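Local coordinates for protein probable enoyl-CoA hydratase/isomerase (Pseudomonas aeruginosa, PDB 7BOR) that binds coenzyme A and probably isomerises the double bond of enoyl-CoA substrates, in a crotonase fold, at residues A[3-8]-A[16-21]; A[38-43]-A[85-90]; A[119-124]-A[175-180]; A[140-145]-A[216-221]. One frame throughout, in Å; residues are numbered along the deposited sequence.

Contact 1. Residues A[3-8]-A[16-21]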
loop_
_atom_site.group_PDB
_atom_site.type_symbol
_atom_site.label_atom_id
_atom_site.label_comp_id
_atom_site.label_asym_id
_atom_site.label_seq_id
_atom_site.Cartn_x
_atom_site.Cartn_y
_atom_site.Cartn_z
ATOM N N GLU A 3 -13.496 14.721 -0.521
ATOM C CA GLU A 3 -13.273 15.000 0.889
ATOM C C GLU A 3 -12.190 14.129 1.516
ATOM O O GLU A 3 -11.483 14.599 2.416
ATOM C CB GLU A 3 -14.609 14.828 1.625
ATOM C CG GLU A 3 -14.543 14.751 3.139
ATOM C CD GLU A 3 -15.597 13.805 3.716
ATOM O OE1 GLU A 3 -16.477 13.326 2.952
ATOM O OE2 GLU A 3 -15.531 13.536 4.939
ATOM N N LEU A 4 -12.027 12.881 1.077
ATOM C CA LEU A 4 -11.202 11.935 1.821
ATOM C C LEU A 4 -9.856 11.611 1.181
ATOM O O LEU A 4 -8.963 11.160 1.901
ATOM C CB LEU A 4 -11.974 10.624 2.048
ATOM C CG LEU A 4 -13.224 10.794 2.923
ATOM C CD1 LEU A 4 -14.174 9.633 2.865
ATOM C CD2 LEU A 4 -12.827 11.020 4.368
ATOM N N ILE A 5 -9.699 11.806 -0.133
ATOM C CA ILE A 5 -8.416 11.705 -0.834
ATOM C C ILE A 5 -8.107 13.065 -1.479
ATOM O O ILE A 5 -8.779 13.474 -2.439
ATOM C CB ILE A 5 -8.422 10.604 -1.909
ATOM C CG1 ILE A 5 -8.642 9.186 -1.334
ATOM C CG2 ILE A 5 -7.138 10.676 -2.747
ATOM C CD1 ILE A 5 -7.748 8.778 -0.199
ATOM N N ARG A 6 -7.083 13.758 -0.977
ATOM C CA ARG A 6 -6.619 15.003 -1.594
ATOM C C ARG A 6 -5.610 14.722 -2.703
ATOM O O ARG A 6 -4.747 13.852 -2.562
ATOM C CB ARG A 6 -5.989 15.918 -0.551
ATOM C CG ARG A 6 -6.997 16.635 0.309
ATOM C CD ARG A 6 -6.475 16.897 1.731
ATOM N NE ARG A 6 -5.174 17.570 1.763
ATOM C CZ ARG A 6 -4.580 18.004 2.873
ATOM N NH1 ARG A 6 -5.161 17.836 4.056
ATOM N NH2 ARG A 6 -3.398 18.607 2.794
ATOM N N VAL A 7 -5.714 15.473 -3.802
ATOM C CA VAL A 7 -4.858 15.271 -4.973
ATOM C C VAL A 7 -4.081 16.532 -5.359
ATOM O O VAL A 7 -4.456 17.242 -6.298
ATOM C CB VAL A 7 -5.692 14.790 -6.168
ATOM C CG1 VAL A 7 -6.012 13.334 -6.058
ATOM C CG2 VAL A 7 -7.006 15.591 -6.248
ATOM N N GLU A 8 -2.970 16.800 -4.676
ATOM C CA GLU A 8 -2.152 17.980 -4.960
ATOM C C GLU A 8 -1.235 17.725 -6.158
ATOM O O GLU A 8 -0.242 16.994 -6.037
ATOM C CB GLU A 8 -1.325 18.349 -3.730
ATOM C CG GLU A 8 -2.146 18.736 -2.502
ATOM C CD GLU A 8 -2.967 20.012 -2.707
ATOM O OE1 GLU A 8 -2.403 21.025 -3.193
ATOM O OE2 GLU A 8 -4.181 19.993 -2.391
ATOM N N LEU A 16 -1.068 11.925 -3.705
ATOM C CA LEU A 16 -2.307 11.372 -3.148
ATOM C C LEU A 16 -2.197 11.365 -1.623
ATOM O O LEU A 16 -1.369 10.646 -1.051
ATOM C CB LEU A 16 -2.567 9.978 -3.687
ATOM C CG LEU A 16 -2.514 9.840 -5.206
ATOM C CD1 LEU A 16 -2.744 8.394 -5.640
ATOM C CD2 LEU A 16 -3.509 10.786 -5.875
ATOM N N ARG A 17 -3.024 12.166 -0.963
ATOM C CA ARG A 17 -2.921 12.390 0.470
ATOM C C ARG A 17 -4.202 11.877 1.128
ATOM O O ARG A 17 -5.247 12.523 1.062
ATOM C CB ARG A 17 -2.677 13.875 0.768
ATOM C CG ARG A 17 -2.979 14.351 2.238
ATOM C CD ARG A 17 -1.716 14.669 3.070
ATOM N NE ARG A 17 -1.976 15.372 4.345
ATOM C CZ ARG A 17 -2.688 14.878 5.372
ATOM N NH1 ARG A 17 -3.265 13.687 5.289
ATOM N NH2 ARG A 17 -2.843 15.577 6.498
ATOM N N LEU A 18 -4.109 10.728 1.792
ATOM C CA LEU A 18 -5.207 10.185 2.584
ATOM C C LEU A 18 -5.613 11.153 3.687
ATOM O O LEU A 18 -4.806 11.495 4.554
ATOM C CB LEU A 18 -4.761 8.841 3.178
ATOM C CG LEU A 18 -4.835 7.577 2.293
ATOM C CD1 LEU A 18 -4.305 7.715 0.892
ATOM C CD2 LEU A 18 -4.146 6.364 2.980
ATOM N N ASP A 19 -6.869 11.591 3.680
ATOM C CA ASP A 19 -7.338 12.576 4.667
ATOM C C ASP A 19 -8.632 12.086 5.327
ATOM O O ASP A 19 -9.729 12.539 4.984
ATOM C CB ASP A 19 -7.523 13.983 4.020
ATOM C CG ASP A 19 -7.382 15.141 5.049
ATOM O OD1 ASP A 19 -7.227 14.888 6.272
ATOM O OD2 ASP A 19 -7.411 16.316 4.610
ATOM N N ARG A 20 -8.487 11.197 6.308
ATOM C CA ARG A 20 -9.609 10.639 7.072
ATOM C C ARG A 20 -9.078 10.353 8.480
ATOM O O ARG A 20 -9.086 9.228 8.967
ATOM C CB ARG A 20 -10.186 9.411 6.393
ATOM C CG ARG A 20 -11.458 8.823 7.053
ATOM C CD ARG A 20 -12.081 7.750 6.182
ATOM N NE ARG A 20 -13.365 7.269 6.722
ATOM C CZ ARG A 20 -13.647 6.008 7.050
ATOM N NH1 ARG A 20 -12.751 5.044 6.876
ATOM N NH2 ARG A 20 -14.844 5.698 7.541
ATOM N N GLN A 21 -8.604 11.396 9.159
ATOM C CA GLN A 21 -7.796 11.205 10.359
ATOM C C GLN A 21 -8.611 10.606 11.495
ATOM O O GLN A 21 -8.112 9.760 12.239
ATOM C CB GLN A 21 -7.156 12.540 10.765
ATOM C CG GLN A 21 -6.343 13.229 9.627
ATOM C CD GLN A 21 -5.196 12.357 9.083
ATOM O OE1 GLN A 21 -5.051 12.184 7.853
ATOM N NE2 GLN A 21 -4.372 11.803 10.006
#

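Contact 2. Residues A[38-43]-A[85-90]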
loop_
_atom_site.group_PDB
_atom_site.type_symbol
_atom_site.label_atom_id
_atom_site.label_comp_id
_atom_site.label_asym_id
_atom_site.label_seq_id
_atom_site.Cartn_x
_atom_site.Cartn_y
_atom_site.Cartn_z
ATOM N N ALA A 38 -7.153 8.368 -9.995
ATOM C CA ALA A 38 -6.047 9.322 -9.947
ATOM C C ALA A 38 -4.768 8.712 -10.520
ATOM O O ALA A 38 -4.044 9.363 -11.298
ATOM C CB ALA A 38 -5.816 9.801 -8.518
ATOM N N LEU A 39 -4.476 7.458 -10.151
ATOM C CA LEU A 39 -3.363 6.744 -10.772
ATOM C C LEU A 39 -3.563 6.595 -12.286
ATOM O O LEU A 39 -2.642 6.833 -13.075
ATOM C CB LEU A 39 -3.190 5.364 -10.108
ATOM C CG LEU A 39 -2.706 5.315 -8.649
ATOM C CD1 LEU A 39 -2.653 3.875 -8.136
ATOM C CD2 LEU A 39 -1.324 5.995 -8.472
ATOM N N LEU A 40 -4.748 6.162 -12.717
ATOM C CA LEU A 40 -4.920 5.826 -14.134
ATOM C C LEU A 40 -4.895 7.069 -15.019
ATOM O O LEU A 40 -4.489 6.992 -16.182
ATOM C CB LEU A 40 -6.225 5.055 -14.351
ATOM C CG LEU A 40 -6.133 3.628 -13.824
ATOM C CD1 LEU A 40 -7.491 2.983 -13.719
ATOM C CD2 LEU A 40 -5.221 2.782 -14.700
ATOM N N GLU A 41 -5.325 8.211 -14.499
ATOM C CA GLU A 41 -5.220 9.452 -15.254
ATOM C C GLU A 41 -3.753 9.862 -15.350
ATOM O O GLU A 41 -3.160 9.841 -16.441
ATOM C CB GLU A 41 -6.080 10.520 -14.570
ATOM C CG GLU A 41 -6.079 11.926 -15.200
ATOM C CD GLU A 41 -6.867 12.964 -14.354
ATOM O OE1 GLU A 41 -7.991 12.645 -13.885
ATOM O OE2 GLU A 41 -6.360 14.099 -14.158
ATOM N N ALA A 42 -3.135 10.177 -14.192
ATOM C CA ALA A 42 -1.715 10.516 -14.078
ATOM C C ALA A 42 -0.800 9.616 -14.898
ATOM O O ALA A 42 0.192 10.091 -15.465
ATOM C CB ALA A 42 -1.280 10.458 -12.617
ATOM N N GLN A 43 -1.125 8.322 -14.957
ATOM C CA GLN A 43 -0.430 7.398 -15.844
ATOM C C GLN A 43 -0.403 7.898 -17.283
ATOM O O GLN A 43 0.562 7.654 -18.020
ATOM C CB GLN A 43 -1.123 6.028 -15.748
ATOM C CG GLN A 43 -0.882 5.008 -16.871
ATOM C CD GLN A 43 -1.154 3.575 -16.404
ATOM O OE1 GLN A 43 -1.522 3.348 -15.249
ATOM N NE2 GLN A 43 -0.940 2.606 -17.283
ATOM N N MET A 85 -5.675 -1.924 -6.371
ATOM C CA MET A 85 -4.514 -2.816 -6.422
ATOM C C MET A 85 -3.961 -2.934 -7.831
ATOM O O MET A 85 -2.735 -2.888 -8.045
ATOM C CB MET A 85 -4.877 -4.212 -5.899
ATOM C CG MET A 85 -5.003 -4.318 -4.374
ATOM S SD MET A 85 -5.353 -6.024 -3.847
ATOM C CE MET A 85 -6.984 -5.772 -3.279
ATOM N N SER A 86 -4.851 -3.144 -8.805
ATOM C CA SER A 86 -4.419 -3.333 -10.177
ATOM C C SER A 86 -3.770 -2.070 -10.685
ATOM O O SER A 86 -2.737 -2.116 -11.354
ATOM C CB SER A 86 -5.622 -3.685 -11.075
ATOM O OG SER A 86 -5.240 -4.429 -12.228
ATOM N N ALA A 87 -4.390 -0.932 -10.391
ATOM C CA ALA A 87 -3.849 0.352 -10.835
ATOM C C ALA A 87 -2.435 0.602 -10.280
ATOM O O ALA A 87 -1.521 0.952 -11.030
ATOM C CB ALA A 87 -4.792 1.488 -10.433
ATOM N N LEU A 88 -2.230 0.436 -8.978
ATOM C CA LEU A 88 -0.878 0.643 -8.443
ATOM C C LEU A 88 0.103 -0.389 -9.001
ATOM O O LEU A 88 1.175 -0.050 -9.521
ATOM C CB LEU A 88 -0.919 0.589 -6.940
ATOM C CG LEU A 88 0.379 0.881 -6.177
ATOM C CD1 LEU A 88 0.864 2.257 -6.438
ATOM C CD2 LEU A 88 0.062 0.648 -4.703
ATOM N N LEU A 89 -0.276 -1.659 -8.958
ATOM C CA LEU A 89 0.599 -2.697 -9.490
ATOM C C LEU A 89 1.054 -2.374 -10.910
ATOM O O LEU A 89 2.236 -2.539 -11.260
ATOM C CB LEU A 89 -0.145 -4.026 -9.436
ATOM C CG LEU A 89 0.509 -5.211 -10.105
ATOM C CD1 LEU A 89 1.782 -5.604 -9.316
ATOM C CD2 LEU A 89 -0.477 -6.330 -10.171
ATOM N N GLU A 90 0.139 -1.899 -11.744
ATOM C CA GLU A 90 0.465 -1.661 -13.145
ATOM C C GLU A 90 0.944 -0.232 -13.391
ATOM O O GLU A 90 1.255 0.115 -14.535
ATOM C CB GLU A 90 -0.759 -1.991 -14.031
ATOM C CG GLU A 90 -1.399 -3.344 -13.722
ATOM C CD GLU A 90 -0.678 -4.493 -14.411
ATOM O OE1 GLU A 90 0.289 -4.202 -15.131
ATOM O OE2 GLU A 90 -1.078 -5.672 -14.268
HETATM O O HOH W 1 -1.699 1.233 -13.810
#

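Contact 3. Residues A[119-124]-A[175-180]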
loop_
_atom_site.group_PDB
_atom_site.type_symbol
_atom_site.label_atom_id
_atom_site.label_comp_id
_atom_site.label_asym_id
_atom_site.label_seq_id
_atom_site.Cartn_x
_atom_site.Cartn_y
_atom_site.Cartn_z
ATOM N N VAL A 119 9.795 5.955 5.705
ATOM C CA VAL A 119 8.972 5.743 6.884
ATOM C C VAL A 119 9.589 6.497 8.035
ATOM O O VAL A 119 10.818 6.595 8.137
ATOM C CB VAL A 119 8.858 4.247 7.284
ATOM C CG1 VAL A 119 8.330 3.401 6.172
ATOM C CG2 VAL A 119 10.241 3.671 7.712
ATOM N N GLY A 120 8.740 6.970 8.947
ATOM C CA GLY A 120 9.243 7.369 10.248
ATOM C C GLY A 120 9.793 6.191 11.018
ATOM O O GLY A 120 9.263 5.071 10.953
ATOM N N ARG A 121 10.863 6.465 11.772
ATOM C CA ARG A 121 11.500 5.391 12.526
ATOM C C ARG A 121 10.502 4.613 13.370
ATOM O O ARG A 121 10.703 3.412 13.677
ATOM C CB ARG A 121 12.611 5.959 13.427
ATOM C CG ARG A 121 13.898 5.905 12.852
ATOM C CD ARG A 121 15.002 6.346 13.938
ATOM N NE ARG A 121 14.910 7.774 14.193
ATOM C CZ ARG A 121 15.577 8.716 13.518
ATOM N NH1 ARG A 121 15.439 9.989 13.868
ATOM N NH2 ARG A 121 16.395 8.396 12.512
ATOM N N ASN A 122 9.564 5.350 13.962
ATOM C CA ASN A 122 8.607 4.770 14.889
ATOM C C ASN A 122 7.259 4.503 14.238
ATOM O O ASN A 122 6.269 4.322 14.958
ATOM C CB ASN A 122 8.385 5.680 16.129
ATOM C CG ASN A 122 9.650 5.793 17.014
ATOM O OD1 ASN A 122 9.955 4.920 17.815
ATOM N ND2 ASN A 122 10.393 6.856 16.812
ATOM N N ALA A 123 7.181 4.509 12.908
ATOM C CA ALA A 123 5.935 4.070 12.307
ATOM C C ALA A 123 5.667 2.651 12.778
ATOM O O ALA A 123 6.576 1.950 13.218
ATOM C CB ALA A 123 5.998 4.152 10.776
ATOM N N ARG A 124 4.399 2.231 12.694
ATOM C CA ARG A 124 3.954 0.921 13.186
ATOM C C ARG A 124 3.338 0.136 12.036
ATOM O O ARG A 124 2.195 0.392 11.665
ATOM C CB ARG A 124 2.902 1.055 14.273
ATOM C CG ARG A 124 3.403 1.535 15.585
ATOM C CD ARG A 124 2.387 2.440 16.309
ATOM N NE ARG A 124 2.959 2.856 17.585
ATOM C CZ ARG A 124 2.464 2.554 18.784
ATOM N NH1 ARG A 124 1.313 1.887 18.911
ATOM N NH2 ARG A 124 3.112 2.957 19.875
ATOM N N ASN A 175 13.213 2.171 2.128
ATOM C CA ASN A 175 14.544 2.589 1.699
ATOM C C ASN A 175 15.269 3.344 2.820
ATOM O O ASN A 175 16.497 3.328 2.864
ATOM C CB ASN A 175 14.483 3.492 0.467
ATOM C CG ASN A 175 13.947 2.770 -0.747
ATOM O OD1 ASN A 175 12.722 2.624 -0.894
ATOM N ND2 ASN A 175 14.865 2.263 -1.602
ATOM N N ALA A 176 14.532 4.012 3.707
ATOM C CA ALA A 176 15.129 4.769 4.809
ATOM C C ALA A 176 14.093 4.970 5.900
ATOM O O ALA A 176 12.913 5.197 5.613
ATOM C CB ALA A 176 15.636 6.144 4.321
ATOM N N ALA A 177 14.547 4.891 7.147
ATOM C CA ALA A 177 13.754 5.238 8.310
ATOM C C ALA A 177 14.233 6.613 8.794
ATOM O O ALA A 177 15.437 6.827 8.995
ATOM C CB ALA A 177 13.900 4.202 9.421
ATOM N N LEU A 178 13.302 7.528 8.980
ATOM C CA LEU A 178 13.633 8.919 9.242
ATOM C C LEU A 178 12.936 9.417 10.494
ATOM O O LEU A 178 12.035 8.782 11.037
ATOM C CB LEU A 178 13.253 9.778 8.029
ATOM C CG LEU A 178 13.858 9.195 6.745
ATOM C CD1 LEU A 178 13.140 9.577 5.471
ATOM C CD2 LEU A 178 15.322 9.596 6.690
ATOM N N GLU A 179 13.393 10.585 10.955
ATOM C CA GLU A 179 12.684 11.353 11.957
ATOM C C GLU A 179 11.193 11.357 11.677
ATOM O O GLU A 179 10.760 11.733 10.593
ATOM C CB GLU A 179 13.224 12.781 11.933
ATOM C CG GLU A 179 12.903 13.673 13.140
ATOM C CD GLU A 179 13.509 15.061 12.935
ATOM O OE1 GLU A 179 12.750 16.038 12.757
ATOM O OE2 GLU A 179 14.755 15.159 12.884
ATOM N N ASP A 180 10.406 10.961 12.659
ATOM C CA ASP A 180 8.966 10.858 12.449
ATOM C C ASP A 180 8.352 12.227 12.168
ATOM O O ASP A 180 8.761 13.255 12.726
ATOM C CB ASP A 180 8.315 10.232 13.671
ATOM C CG ASP A 180 8.854 8.844 13.966
ATOM O OD1 ASP A 180 8.390 7.890 13.325
ATOM O OD2 ASP A 180 9.763 8.700 14.830
#

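Contact 4. Residues A[140-145]-A[216-221]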
loop_
_atom_site.group_PDB
_atom_site.type_symbol
_atom_site.label_atom_id
_atom_site.label_comp_id
_atom_site.label_asym_id
_atom_site.label_seq_id
_atom_site.Cartn_x
_atom_site.Cartn_y
_atom_site.Cartn_z
ATOM N N SER A 140 1.599 -10.285 -1.219
ATOM C CA SER A 140 2.551 -10.392 -0.128
ATOM C C SER A 140 2.934 -11.829 0.150
ATOM O O SER A 140 4.015 -12.062 0.681
ATOM C CB SER A 140 1.955 -9.769 1.115
ATOM O OG SER A 140 0.755 -10.413 1.523
ATOM N N SER A 141 2.062 -12.805 -0.186
ATOM C CA SER A 141 2.418 -14.212 -0.004
ATOM C C SER A 141 3.493 -14.640 -0.977
ATOM O O SER A 141 4.197 -15.620 -0.735
ATOM C CB SER A 141 1.188 -15.126 -0.189
ATOM O OG SER A 141 0.714 -15.068 -1.511
ATOM N N LEU A 142 3.641 -13.917 -2.078
ATOM C CA LEU A 142 4.788 -14.133 -2.948
ATOM C C LEU A 142 5.970 -13.210 -2.628
ATOM O O LEU A 142 7.115 -13.663 -2.567
ATOM C CB LEU A 142 4.350 -13.918 -4.392
ATOM C CG LEU A 142 5.445 -13.981 -5.454
ATOM C CD1 LEU A 142 5.892 -15.422 -5.547
ATOM C CD2 LEU A 142 4.916 -13.402 -6.706
ATOM N N ILE A 143 5.712 -11.907 -2.543
ATOM C CA ILE A 143 6.797 -10.927 -2.432
ATOM C C ILE A 143 7.585 -11.125 -1.144
ATOM O O ILE A 143 8.813 -11.103 -1.152
ATOM C CB ILE A 143 6.238 -9.495 -2.542
ATOM C CG1 ILE A 143 5.665 -9.282 -3.939
ATOM C CG2 ILE A 143 7.291 -8.405 -2.218
ATOM C CD1 ILE A 143 4.872 -7.983 -4.085
ATOM N N LEU A 144 6.911 -11.338 -0.038
ATOM C CA LEU A 144 7.653 -11.331 1.235
ATOM C C LEU A 144 8.567 -12.538 1.441
ATOM O O LEU A 144 9.712 -12.364 1.874
ATOM C CB LEU A 144 6.697 -11.217 2.416
ATOM C CG LEU A 144 6.043 -9.841 2.589
ATOM C CD1 LEU A 144 5.135 -9.887 3.816
ATOM C CD2 LEU A 144 7.034 -8.672 2.718
ATOM N N PRO A 145 8.156 -13.768 1.103
ATOM C CA PRO A 145 9.111 -14.875 1.250
ATOM C C PRO A 145 10.267 -14.751 0.276
ATOM O O PRO A 145 11.384 -15.176 0.599
ATOM C CB PRO A 145 8.261 -16.138 1.028
ATOM C CG PRO A 145 6.837 -15.719 1.225
ATOM C CD PRO A 145 6.785 -14.233 0.826
ATOM N N GLU A 216 3.786 -11.611 -14.229
ATOM C CA GLU A 216 2.746 -12.594 -14.545
ATOM C C GLU A 216 2.451 -13.459 -13.324
ATOM O O GLU A 216 1.284 -13.666 -12.976
ATOM C CB GLU A 216 3.155 -13.463 -15.741
ATOM C CG GLU A 216 3.358 -12.706 -17.054
ATOM C CD GLU A 216 3.765 -13.638 -18.213
ATOM O OE1 GLU A 216 4.156 -14.797 -17.940
ATOM O OE2 GLU A 216 3.690 -13.213 -19.384
ATOM N N GLU A 217 3.507 -13.961 -12.656
ATOM C CA GLU A 217 3.311 -14.718 -11.420
ATOM C C GLU A 217 2.584 -13.865 -10.378
ATOM O O GLU A 217 1.590 -14.304 -9.780
ATOM C CB GLU A 217 4.646 -15.232 -10.870
ATOM C CG GLU A 217 4.472 -16.213 -9.691
ATOM C CD GLU A 217 5.753 -16.940 -9.246
ATOM O OE1 GLU A 217 6.858 -16.336 -9.323
ATOM O OE2 GLU A 217 5.645 -18.124 -8.795
ATOM N N LEU A 218 3.032 -12.621 -10.193
ATOM C CA LEU A 218 2.356 -11.701 -9.279
ATOM C C LEU A 218 0.889 -11.527 -9.631
ATOM O O LEU A 218 0.034 -11.541 -8.736
ATOM C CB LEU A 218 3.061 -10.352 -9.286
ATOM C CG LEU A 218 2.680 -9.297 -8.257
ATOM C CD1 LEU A 218 2.634 -9.905 -6.873
ATOM C CD2 LEU A 218 3.733 -8.164 -8.356
ATOM N N ARG A 219 0.570 -11.332 -10.922
ATOM C CA ARG A 219 -0.837 -11.219 -11.318
ATOM C C ARG A 219 -1.610 -12.459 -10.898
ATOM O O ARG A 219 -2.713 -12.356 -10.353
ATOM C CB ARG A 219 -0.967 -10.996 -12.829
ATOM C CG ARG A 219 -0.900 -9.494 -13.207
ATOM C CD ARG A 219 -0.815 -9.346 -14.704
ATOM N NE ARG A 219 -0.271 -8.088 -15.189
ATOM C CZ ARG A 219 0.496 -8.012 -16.271
ATOM N NH1 ARG A 219 0.808 -9.114 -16.942
ATOM N NH2 ARG A 219 0.953 -6.841 -16.676
ATOM N N ARG A 220 -1.011 -13.641 -11.090
ATOM C CA ARG A 220 -1.698 -14.891 -10.772
ATOM C C ARG A 220 -1.767 -15.118 -9.259
ATOM O O ARG A 220 -2.785 -15.598 -8.737
ATOM C CB ARG A 220 -0.997 -16.040 -11.524
ATOM C CG ARG A 220 -0.729 -17.333 -10.735
ATOM C CD ARG A 220 0.312 -18.209 -11.453
ATOM N NE ARG A 220 1.024 -19.164 -10.577
ATOM C CZ ARG A 220 1.783 -18.810 -9.538
ATOM N NH1 ARG A 220 1.882 -17.532 -9.225
ATOM N NH2 ARG A 220 2.424 -19.711 -8.787
ATOM N N VAL A 221 -0.712 -14.765 -8.522
ATOM C CA VAL A 221 -0.806 -14.879 -7.069
ATOM C C VAL A 221 -1.893 -13.952 -6.534
ATOM O O VAL A 221 -2.687 -14.339 -5.671
ATOM C CB VAL A 221 0.552 -14.610 -6.400
ATOM C CG1 VAL A 221 0.333 -14.404 -4.873
ATOM C CG2 VAL A 221 1.521 -15.770 -6.678
#

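Contact 1. Residues A[3-8]-A[16-21]
Arg6 lays its long side chain across to Asp19, where NH1 gives a straight hydrogen bond and salt bridge to OD2 (2.8 Å, 163° at the hydrogen). The carboxylate oxygen lies in the guanidinium plane, but the nitrogen approaches it from above the carboxylate plane, the two groups being turned 63° apart. Asp19 reaches this position with CG anti to its backbone N (chi1 -154°), and Asp19 N donates to Leu4 O at 2.8 Å. Arg17 runs alongside Arg6 and points the same way, so that its NE sits over one face of the Arg6 guanidinium, 3.9 Å from NH2; Asp19 probably offsets some of the repulsion between the two charges. Beneath them, Arg6 and Arg17 form a hydrogen-bonded antiparallel pair, each N-H meeting the other's carbonyl. The other face of the hairpin is apolar: Ile5 CD1 meets Leu18 CD1 at 3.8 Å, and Val7 CG1 meets Leu16 CD2 at 3.6 Å. Strand 5-9 forms one outer edge of the six-stranded sheet, strand 13-18 continues it to strand 50-54, and helix 29-44 packs on the apolar face through Arg34, Met35 and Ala38.

Contact 2. Residues A[38-43]-A[85-90]
Leu39 pushes its CD1 methyl against the backbone of helix 80-90, 3.6 Å from Leu88 N and at 3.9 Å from both Ala87 CB and Leu88 CB. This is the tight part of the contact. With CG anti to its carbonyl carbon (chi1 -68°) and the next torsion extended, Leu39 carries CD1 straight across the gap, and the small Ala87 lets it come down onto the main chain. The segment axes approach to 9.4 Å at an angle of 34°, both helices running in broadly the same direction. Leu88 meets that methyl with its N, CA and CB, although its side chain sets out away from helix 29-44.

Toward solvent the fit slackens. Exposed Leu40 just reaches Ala87, CG to CB at 4.2 Å, and a water bridges Gln43 and the carbonyl of Ala87. It donates to Gln43 OE1 at 2.6 Å and to Ala87 O at 2.8 Å, tying a side-chain amide to a main-chain carbonyl. The carboxylate of Glu90 turns from this interface to a salt bridge with Arg219 on helix 200-233. With no direct hydrogen bond between the segments, the helices are held by leucine and alanine packing on the inner side, and on the outer side the polar link is made through water.

Contact 3. Residues A[119-124]-A[175-180]
Arg121 lays its guanidinium over the peptide that joins Leu178 to Glu179: Leu178 C lies under the centre of one face and Glu179 N nearer the rim, 3.6 Å from NH1. Lower down the same side chain, CG rests on Ala177 CB at 3.8 Å, and a bend at chi3 (-71°) turns the head back over the main chain. The arginine thus crosses the end of strand 176-178, its flat face on the peptide that follows.

Backbone bonds join the two segments as parallel strands. Val119 N bonds to Ala176 O, Leu178 N to Val119 O at 2.8 Å, and Arg121 N to Leu178 O at 2.7 Å. Val119 CG2 adds a looser apolar touch on Ala177 CB.

Beyond the strands, Asp180 closes on the type I turn that runs from Gly120 to Ala123. Its OD1 accepts the backbone N-H of Asn122 at 2.9 Å through the syn lone pair. OD2 takes the amide of Asn122, ND2 to OD2 at 2.8 Å and almost straight (173°), from the syn side and 26° out of the carboxylate plane. The two side chains cross at about a right angle. Asp180 OD1 also lies 3.2 Å from Gly120 C, close against the main chain of the turn.

Strand 176-178 is an outermost strand of the six-stranded sheet. Both oxygens of one carboxylate are engaged by Asn122, which fixes the rotation of Asp180 and whose N-H dipoles probably stabilise its negative charge.

Contact 4. Residues A[140-145]-A[216-221]
Leu142 spans the gap to helix 200-233 and can be followed atom by atom. Its CB faces both methyls of Val221, 4.1 Å from CG1 and from CG2. From there CG stands anti to the backbone N (chi1 175°), which sends the fork of the side chain out over the other helix. CD1 takes one branch to the carboxylate end of Glu217, reaching CD at 4.0 Å, so a methyl lies against a charged group. CD2 takes the other to the backbone of Leu218, 4.0 Å from CA, and also comes near the CD1 methyl of that leucine and touches Val221 CG2.

Either neighbour of Leu142 along the chain adds one touch. Ile143 CD1 meets Leu218 CD1 at 4.1 Å, the two side chains crossing at a slant. Ser141 OG comes to 3.4 Å from Val221 CG1, and this hydroxyl is hydrogen-bonded to Glu225, one turn further along helix 200-233. Across the two segments themselves the contact is mostly van der Waals packing, with no direct hydrogen bond. On the far segment Arg220 leans back on its own helix, with a weak bond from NH1 to Glu217 O and only a charge attraction to the Glu217 carboxylate.

The segment axes come to 9.5 Å and their directions differ by 133°, so here the two segments run on a diagonal, closer to antiparallel than parallel. Helix 140-148 is backed by helix 150-157, which receives Ser140, Leu144 and Pro145, while Ile143 also packs on Leu112 and His113; Leu218 on helix 200-233 also packs against Leu89 of helix 80-90.

In the fold
Along the chain, contacts 1 and 2 close in turn before contacts 3 and 4 open, and the segments of these last two alternate. Contacts 1 and 3 lie at the two outer edges of the same six-stranded sheet, with centres about 21 Å apart. Contact 2 touches contact 1 where Leu16 packs on Ala38 and Leu39, so helix 29-44 joins the hairpin to helix 80-90. That helix in turn meets contact 4 through the Glu90–Arg219 salt bridge and Leu89 on Leu218, the centres of contacts 2 and 4 being about 18 Å apart. The result is a continuous run, so the hairpin at one edge of the sheet is linked through two helices to the long helix 200-233.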